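Probable mannosyltransferase KTR4 (Saccharomyces cerevisiae, PDB 5A07) is a probable mannosyltransferase of the glycolipid 2-alpha-mannosyltransferase family with a GT-A fold, and holds guanosine-5'-diphosphate and a manganese ion in its pocket. Local coordinates at residues Y205-R210 with G346-R351; T314-T319 with G353-R358. All blocks are in the same frame, centred on the assembly; numbering follows the deposited sequence.

Contact 1 (Y205-R210 with G346-R351); sequences YHNMCR and GFYYER. With GDP (guanosine-5'-diphosphate), chain F.
H206 and N207, on helix 203-214 of this GT-A fold, make the two strong polar links to the short helix 346-349. H206 ND1 donates to F347 O at 2.7 Å, with an N-H...O angle of 164°; the oxygen lies close to the imidazole plane and the nitrogen lies in the carbonyl plane. With NE2 bonded to A200 O, both ring nitrogens are engaged and the rotation of the imidazole is fixed. At the same ring edge CE1 comes 3.2 Å from E350 O. One residue on, the Y348 hydroxyl donates to N207 OD1 at 2.6 Å, approaching tilted from the amide's carbonyl plane, while OD1 sits at the edge of the phenol ring. A long, weak bond from R210 NH1 reaches the same hydroxyl; the stronger partner of that guanidinium is E342, through a salt bridge.

Packing surrounds these bonds. R210 CA lies over the centre of the F347 ring, 3.9 Å from its centroid, a CH-pi contact continued by CB over the same face. R210 then runs on extended, laying CD beside Y348 CE2. R351 CG lies over one face of H206, 4.0 Å from the ring centroid. Beyond CG the chain bends at chi2 and chi3 and brings a face of the guanidinium to Y205 CE2, the two planes 59° apart. R351 NE is buried here without a polar partner, whereas NH1 is bonded to Q198 O. Y205 CG stands opposite the backbone nitrogen (chi1 -168°), sending the ring past R351 to the nucleotide, with Y199 stacked on it. M208 also lines this pocket, bringing CG to 3.4 Å from GDP O4', and the Y205 hydroxyl donates to GDP O2B at 2.7 Å.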
loop_
_atom_site.group_PDB
_atom_site.type_symbol
_atom_site.label_atom_id
_atom_site.label_comp_id
_atom_site.label_asym_id
_atom_site.label_seq_id
_atom_site.Cartn_x
_atom_site.Cartn_y
_atom_site.Cartn_z
ATOM N N TYR B 205 -2.557 10.822 14.034
ATOM C CA TYR B 205 -2.571 9.553 13.283
ATOM C C TYR B 205 -3.759 9.531 12.364
ATOM O O TYR B 205 -3.660 9.152 11.183
ATOM C CB TYR B 205 -2.556 8.359 14.214
ATOM C CG TYR B 205 -2.287 7.079 13.438
ATOM C CD1 TYR B 205 -0.980 6.705 13.162
ATOM C CD2 TYR B 205 -3.320 6.273 12.970
ATOM C CE1 TYR B 205 -0.701 5.523 12.446
ATOM C CE2 TYR B 205 -3.060 5.094 12.219
ATOM C CZ TYR B 205 -1.754 4.743 11.974
ATOM O OH TYR B 205 -1.431 3.616 11.284
ATOM N N HIS B 206 -4.904 9.965 12.900
ATOM C CA HIS B 206 -6.060 10.207 12.071
ATOM C C HIS B 206 -5.749 11.166 10.926
ATOM O O HIS B 206 -6.092 10.943 9.769
ATOM C CB HIS B 206 -7.208 10.754 12.940
ATOM C CG HIS B 206 -7.757 9.782 13.922
ATOM N ND1 HIS B 206 -8.964 9.136 13.718
ATOM C CD2 HIS B 206 -7.310 9.353 15.142
ATOM C CE1 HIS B 206 -9.253 8.391 14.777
ATOM N NE2 HIS B 206 -8.264 8.492 15.659
ATOM N N ASN B 207 -5.096 12.278 11.226
ATOM C CA ASN B 207 -4.759 13.258 10.213
ATOM C C ASN B 207 -3.837 12.640 9.179
ATOM O O ASN B 207 -3.973 12.957 8.033
ATOM C CB ASN B 207 -4.033 14.484 10.815
ATOM C CG ASN B 207 -4.963 15.312 11.717
ATOM O OD1 ASN B 207 -6.208 15.214 11.673
ATOM N ND2 ASN B 207 -4.363 16.153 12.508
ATOM N N MET B 208 -2.874 11.849 9.625
ATOM C CA MET B 208 -1.949 11.202 8.687
ATOM C C MET B 208 -2.671 10.260 7.714
ATOM O O MET B 208 -2.451 10.296 6.510
ATOM C CB MET B 208 -0.905 10.476 9.457
ATOM C CG MET B 208 0.131 9.740 8.570
ATOM S SD MET B 208 -0.405 8.072 8.054
ATOM C CE MET B 208 -0.579 7.116 9.554
ATOM N N CYS B 209 -3.548 9.460 8.252
ATOM C CA CYS B 209 -4.290 8.492 7.429
ATOM C C CYS B 209 -5.110 9.169 6.360
ATOM O O CYS B 209 -5.172 8.792 5.165
ATOM C CB CYS B 209 -5.178 7.647 8.316
ATOM S SG CYS B 209 -4.371 6.451 9.364
ATOM N N ARG B 210 -5.777 10.241 6.777
ATOM C CA ARG B 210 -6.523 11.020 5.829
ATOM C C ARG B 210 -5.632 11.712 4.779
ATOM O O ARG B 210 -5.953 11.704 3.550
ATOM C CB ARG B 210 -7.337 12.048 6.626
ATOM C CG ARG B 210 -8.018 13.109 5.752
ATOM C CD ARG B 210 -9.031 13.827 6.690
ATOM N NE ARG B 210 -9.580 15.013 6.087
ATOM C CZ ARG B 210 -9.170 16.264 6.323
ATOM N NH1 ARG B 210 -8.175 16.497 7.142
ATOM N NH2 ARG B 210 -9.827 17.288 5.782
ATOM N N GLY B 346 -15.509 9.147 8.504
ATOM C CA GLY B 346 -14.883 7.959 9.145
ATOM C C GLY B 346 -13.350 8.013 9.394
ATOM O O GLY B 346 -12.851 7.233 10.190
ATOM N N PHE B 347 -12.629 8.934 8.772
ATOM C CA PHE B 347 -11.240 9.152 9.182
ATOM C C PHE B 347 -11.122 9.554 10.663
ATOM O O PHE B 347 -10.099 9.303 11.273
ATOM C CB PHE B 347 -10.533 10.158 8.322
ATOM C CG PHE B 347 -10.257 9.678 6.914
ATOM C CD1 PHE B 347 -9.432 8.576 6.711
ATOM C CD2 PHE B 347 -10.804 10.305 5.829
ATOM C CE1 PHE B 347 -9.172 8.134 5.405
ATOM C CE2 PHE B 347 -10.580 9.871 4.537
ATOM C CZ PHE B 347 -9.755 8.765 4.342
ATOM N N TYR B 348 -12.205 10.105 11.239
ATOM C CA TYR B 348 -12.189 10.594 12.617
ATOM C C TYR B 348 -13.147 9.857 13.545
ATOM O O TYR B 348 -12.762 9.489 14.658
ATOM C CB TYR B 348 -12.415 12.147 12.610
ATOM C CG TYR B 348 -11.290 12.903 11.921
ATOM C CD1 TYR B 348 -10.081 13.116 12.561
ATOM C CD2 TYR B 348 -11.413 13.356 10.647
ATOM C CE1 TYR B 348 -9.053 13.807 11.929
ATOM C CE2 TYR B 348 -10.380 14.052 10.027
ATOM C CZ TYR B 348 -9.210 14.238 10.665
ATOM O OH TYR B 348 -8.201 14.873 10.029
ATOM N N TYR B 349 -14.358 9.576 13.079
ATOM C CA TYR B 349 -15.313 8.808 13.888
ATOM C C TYR B 349 -14.979 7.331 13.975
ATOM O O TYR B 349 -15.402 6.620 14.959
ATOM C CB TYR B 349 -16.702 8.968 13.300
ATOM C CG TYR B 349 -17.184 10.432 13.273
ATOM C CD1 TYR B 349 -16.993 11.293 14.383
ATOM C CD2 TYR B 349 -17.825 10.962 12.147
ATOM C CE1 TYR B 349 -17.423 12.639 14.348
ATOM C CE2 TYR B 349 -18.263 12.274 12.125
ATOM C CZ TYR B 349 -18.061 13.109 13.222
ATOM O OH TYR B 349 -18.499 14.392 13.159
ATOM N N GLU B 350 -14.200 6.846 12.981
ATOM C CA GLU B 350 -13.619 5.545 13.085
ATOM C C GLU B 350 -12.104 5.768 12.947
ATOM O O GLU B 350 -11.632 6.859 13.250
ATOM C CB GLU B 350 -14.259 4.675 12.010
ATOM C CG GLU B 350 -15.766 4.477 12.267
ATOM C CD GLU B 350 -16.520 3.639 11.221
ATOM O OE1 GLU B 350 -15.916 2.854 10.395
ATOM O OE2 GLU B 350 -17.737 3.818 11.183
ATOM N N ARG B 351 -11.325 4.767 12.531
ATOM C CA ARG B 351 -9.872 4.968 12.430
ATOM C C ARG B 351 -9.457 4.442 11.059
ATOM O O ARG B 351 -8.581 3.569 10.932
ATOM C CB ARG B 351 -9.102 4.320 13.608
ATOM C CG ARG B 351 -7.759 5.101 13.947
ATOM C CD ARG B 351 -6.578 4.187 14.159
ATOM N NE ARG B 351 -6.397 3.418 12.922
ATOM C CZ ARG B 351 -5.645 2.322 12.783
ATOM N NH1 ARG B 351 -4.944 1.883 13.778
ATOM N NH2 ARG B 351 -5.579 1.680 11.593
HETATM P PB GDP F . 2.374 2.973 11.119
HETATM O O1B GDP F . 2.628 2.450 12.482
HETATM O O2B GDP F . 1.051 2.952 10.610
HETATM O O3B GDP F . 3.431 2.566 10.163
HETATM O O3A GDP F . 2.479 4.567 11.403
HETATM P PA GDP F . 3.698 5.580 11.341
HETATM O O1A GDP F . 3.879 6.353 12.574
HETATM O O2A GDP F . 4.951 5.058 10.771
HETATM O "O5'" GDP F . 3.115 6.629 10.315
HETATM C "C5'" GDP F . 3.047 6.545 8.886
HETATM C "C4'" GDP F . 3.930 7.561 8.182
HETATM O "O4'" GDP F . 3.426 8.863 8.502
HETATM C "C3'" GDP F . 5.393 7.529 8.592
HETATM O "O3'" GDP F . 6.197 7.963 7.468
HETATM C "C2'" GDP F . 5.437 8.539 9.750
HETATM O "O2'" GDP F . 6.712 9.153 9.875
HETATM C "C1'" GDP F . 4.445 9.538 9.266
HETATM N N9 GDP F . 3.712 10.239 10.347
HETATM C C8 GDP F . 2.868 9.727 11.279
HETATM N N7 GDP F . 2.354 10.766 12.053
HETATM C C5 GDP F . 2.885 11.927 11.563
HETATM C C6 GDP F . 2.745 13.353 11.914
HETATM O O6 GDP F . 1.954 13.579 12.886
HETATM N N1 GDP F . 3.455 14.243 11.208
HETATM C C2 GDP F . 4.321 13.870 10.193
HETATM N N2 GDP F . 5.002 14.806 9.539
HETATM N N3 GDP F . 4.490 12.560 9.833
HETATM C C4 GDP F . 3.766 11.600 10.437
#

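Contact 2 (T314-T319 with G353-R358); sequences TCHFWT and GDAPVR
T319 and D354 lie side by side, their side chains running in opposite directions, and the threonine hydroxyl donates to the carboxylate: T319 OG1 is 2.7 Å from D354 OD2. The hydroxyl meets that oxygen from above the carboxylate plane, 38° out of it. OD2 also receives a salt bridge from R230, so two bonds grip this one oxygen and hold the carboxylate in place. With chi1 at 55°, T319 OG1 stands between its own backbone nitrogen and carbonyl carbon, which turns the hydroxyl to D354 and lets CG2 lie on the backbone of the helix, 3.6 Å from A355 CA.

The A355 methyl sits at the middle of the contact. Its CB points at the 314-319 segment and is met by three groups: H316 CD2 at 3.4 Å, F317 O at 3.5 Å and T319 OG1. H316 thus reaches the methyl with the carbon side of its imidazole, and its own segment fixes the rotation of the ring, since H316 ND1 donates to T314 O in a straight bond of 3.0 Å, the acceptor lying exactly in the ring plane. H316 CB meanwhile rests 3.9 Å from P356 CA, in the first turn of the helix. R358 lays its CB near T319 CG2 and carries its guanidinium beyond, to a salt bridge with E322.

H316 and W318 bond through their backbones to L262 and L260 of the antiparallel neighbour strand 256-262. The arrangement is a helix start, with G353 at the N-cap, packed against the short strand 316-317, which pairs with 256-262 in the mixed sheet: the alpha/beta layering of the GT-A fold, close to the nucleotide and manganese site.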
loop_
_atom_site.group_PDB
_atom_site.type_symbol
_atom_site.label_atom_id
_atom_site.label_comp_id
_atom_site.label_asym_id
_atom_site.label_seq_id
_atom_site.Cartn_x
_atom_site.Cartn_y
_atom_site.Cartn_z
ATOM N N THR B 314 -11.181 -7.374 4.544
ATOM C CA THR B 314 -10.222 -6.427 5.149
ATOM C C THR B 314 -8.853 -6.553 4.552
ATOM O O THR B 314 -7.901 -5.883 4.998
ATOM C CB THR B 314 -10.191 -6.417 6.683
ATOM O OG1 THR B 314 -9.529 -7.589 7.164
ATOM C CG2 THR B 314 -11.575 -6.361 7.231
ATOM N N CYS B 315 -8.702 -7.342 3.475
ATOM C CA CYS B 315 -7.383 -7.406 2.800
ATOM C C CYS B 315 -7.026 -6.060 2.177
ATOM O O CYS B 315 -7.868 -5.346 1.626
ATOM C CB CYS B 315 -7.374 -8.492 1.745
ATOM S SG CYS B 315 -7.496 -10.121 2.506
ATOM N N HIS B 316 -5.735 -5.683 2.318
ATOM C CA HIS B 316 -5.236 -4.461 1.786
ATOM C C HIS B 316 -3.754 -4.549 1.447
ATOM O O HIS B 316 -3.031 -5.349 2.033
ATOM C CB HIS B 316 -5.530 -3.303 2.768
ATOM C CG HIS B 316 -4.857 -3.451 4.096
ATOM N ND1 HIS B 316 -5.345 -4.255 5.117
ATOM C CD2 HIS B 316 -3.705 -2.933 4.550
ATOM C CE1 HIS B 316 -4.520 -4.190 6.144
ATOM N NE2 HIS B 316 -3.529 -3.384 5.834
ATOM N N PHE B 317 -3.319 -3.716 0.520
ATOM C CA PHE B 317 -1.881 -3.562 0.260
ATOM C C PHE B 317 -1.335 -2.814 1.469
ATOM O O PHE B 317 -1.941 -1.856 1.923
ATOM C CB PHE B 317 -1.628 -2.772 -1.003
ATOM C CG PHE B 317 -2.403 -3.302 -2.177
ATOM C CD1 PHE B 317 -2.102 -4.563 -2.675
ATOM C CD2 PHE B 317 -3.418 -2.564 -2.762
ATOM C CE1 PHE B 317 -2.870 -5.129 -3.699
ATOM C CE2 PHE B 317 -4.145 -3.093 -3.792
ATOM C CZ PHE B 317 -3.869 -4.367 -4.255
ATOM N N TRP B 318 -0.160 -3.224 1.934
ATOM C CA TRP B 318 0.407 -2.607 3.133
ATOM C C TRP B 318 1.247 -1.420 2.767
ATOM O O TRP B 318 2.462 -1.536 2.469
ATOM C CB TRP B 318 1.226 -3.633 3.880
ATOM C CG TRP B 318 1.338 -3.306 5.384
ATOM C CD1 TRP B 318 0.420 -2.690 6.159
ATOM C CD2 TRP B 318 2.424 -3.647 6.216
ATOM N NE1 TRP B 318 0.885 -2.638 7.490
ATOM C CE2 TRP B 318 2.113 -3.222 7.526
ATOM C CE3 TRP B 318 3.659 -4.229 5.983
ATOM C CZ2 TRP B 318 3.000 -3.362 8.565
ATOM C CZ3 TRP B 318 4.510 -4.422 7.061
ATOM C CH2 TRP B 318 4.161 -4.008 8.318
ATOM N N THR B 319 0.604 -0.285 2.810
ATOM C CA THR B 319 1.078 0.923 2.126
ATOM C C THR B 319 2.333 1.604 2.703
ATOM O O THR B 319 2.797 2.570 2.133
ATOM C CB THR B 319 -0.039 2.004 2.082
ATOM O OG1 THR B 319 -0.483 2.242 3.414
ATOM C CG2 THR B 319 -1.211 1.493 1.178
ATOM N N GLY B 353 -7.615 3.653 7.987
ATOM C CA GLY B 353 -6.252 3.785 7.473
ATOM C C GLY B 353 -6.184 4.100 5.997
ATOM O O GLY B 353 -7.101 3.778 5.217
ATOM N N ASP B 354 -5.096 4.731 5.596
ATOM C CA ASP B 354 -4.856 4.959 4.176
ATOM C C ASP B 354 -4.777 3.629 3.372
ATOM O O ASP B 354 -5.141 3.590 2.219
ATOM C CB ASP B 354 -3.672 5.831 3.905
ATOM C CG ASP B 354 -2.350 5.236 4.413
ATOM O OD1 ASP B 354 -2.060 5.299 5.604
ATOM O OD2 ASP B 354 -1.615 4.722 3.566
ATOM N N ALA B 355 -4.283 2.580 4.012
ATOM C CA ALA B 355 -4.088 1.289 3.353
ATOM C C ALA B 355 -5.422 0.639 2.870
ATOM O O ALA B 355 -5.582 0.422 1.674
ATOM C CB ALA B 355 -3.284 0.379 4.228
ATOM N N PRO B 356 -6.417 0.467 3.745
ATOM C CA PRO B 356 -7.697 -0.052 3.206
ATOM C C PRO B 356 -8.391 0.845 2.223
ATOM O O PRO B 356 -9.005 0.387 1.266
ATOM C CB PRO B 356 -8.543 -0.343 4.478
ATOM C CG PRO B 356 -7.897 0.506 5.563
ATOM C CD PRO B 356 -6.434 0.570 5.214
ATOM N N VAL B 357 -8.322 2.148 2.444
ATOM C CA VAL B 357 -8.916 3.101 1.537
ATOM C C VAL B 357 -8.296 3.077 0.177
ATOM O O VAL B 357 -8.991 3.010 -0.857
ATOM C CB VAL B 357 -8.853 4.523 2.143
ATOM C CG1 VAL B 357 -9.227 5.615 1.131
ATOM C CG2 VAL B 357 -9.730 4.586 3.388
ATOM N N ARG B 358 -6.968 3.173 0.115
ATOM C CA ARG B 358 -6.271 3.059 -1.190
ATOM C C ARG B 358 -6.603 1.723 -1.873
ATOM O O ARG B 358 -6.814 1.677 -3.103
ATOM C CB ARG B 358 -4.730 3.144 -0.957
ATOM C CG ARG B 358 -3.890 2.995 -2.200
ATOM C CD ARG B 358 -3.395 4.321 -2.676
ATOM N NE ARG B 358 -2.361 4.859 -1.780
ATOM C CZ ARG B 358 -2.469 5.989 -1.087
ATOM N NH1 ARG B 358 -3.574 6.765 -1.199
ATOM N NH2 ARG B 358 -1.454 6.382 -0.335
#

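Both contacts are buried, but the centre of contact 2 lies about 6 Å, that of contact 1 about 17 Å, from the centre of the chain. Contact 1 joins two helices through aromatic rings, arginine chains and a histidine-to-carbonyl bond; contact 2 sets a helix start against a short strand, with the A355 methyl among H316, F317 O and T319, and one threonine-aspartate bond. Their second segments follow each other in the chain, helix 346-349 leading into helix 354-365. The two meet where C209 O comes 3.5 Å from D354 CB and F347 packs on V357. Contact 1 touches GDP directly through Y205 and M208, whereas the side chain of D354 is about 6 Å from GDP.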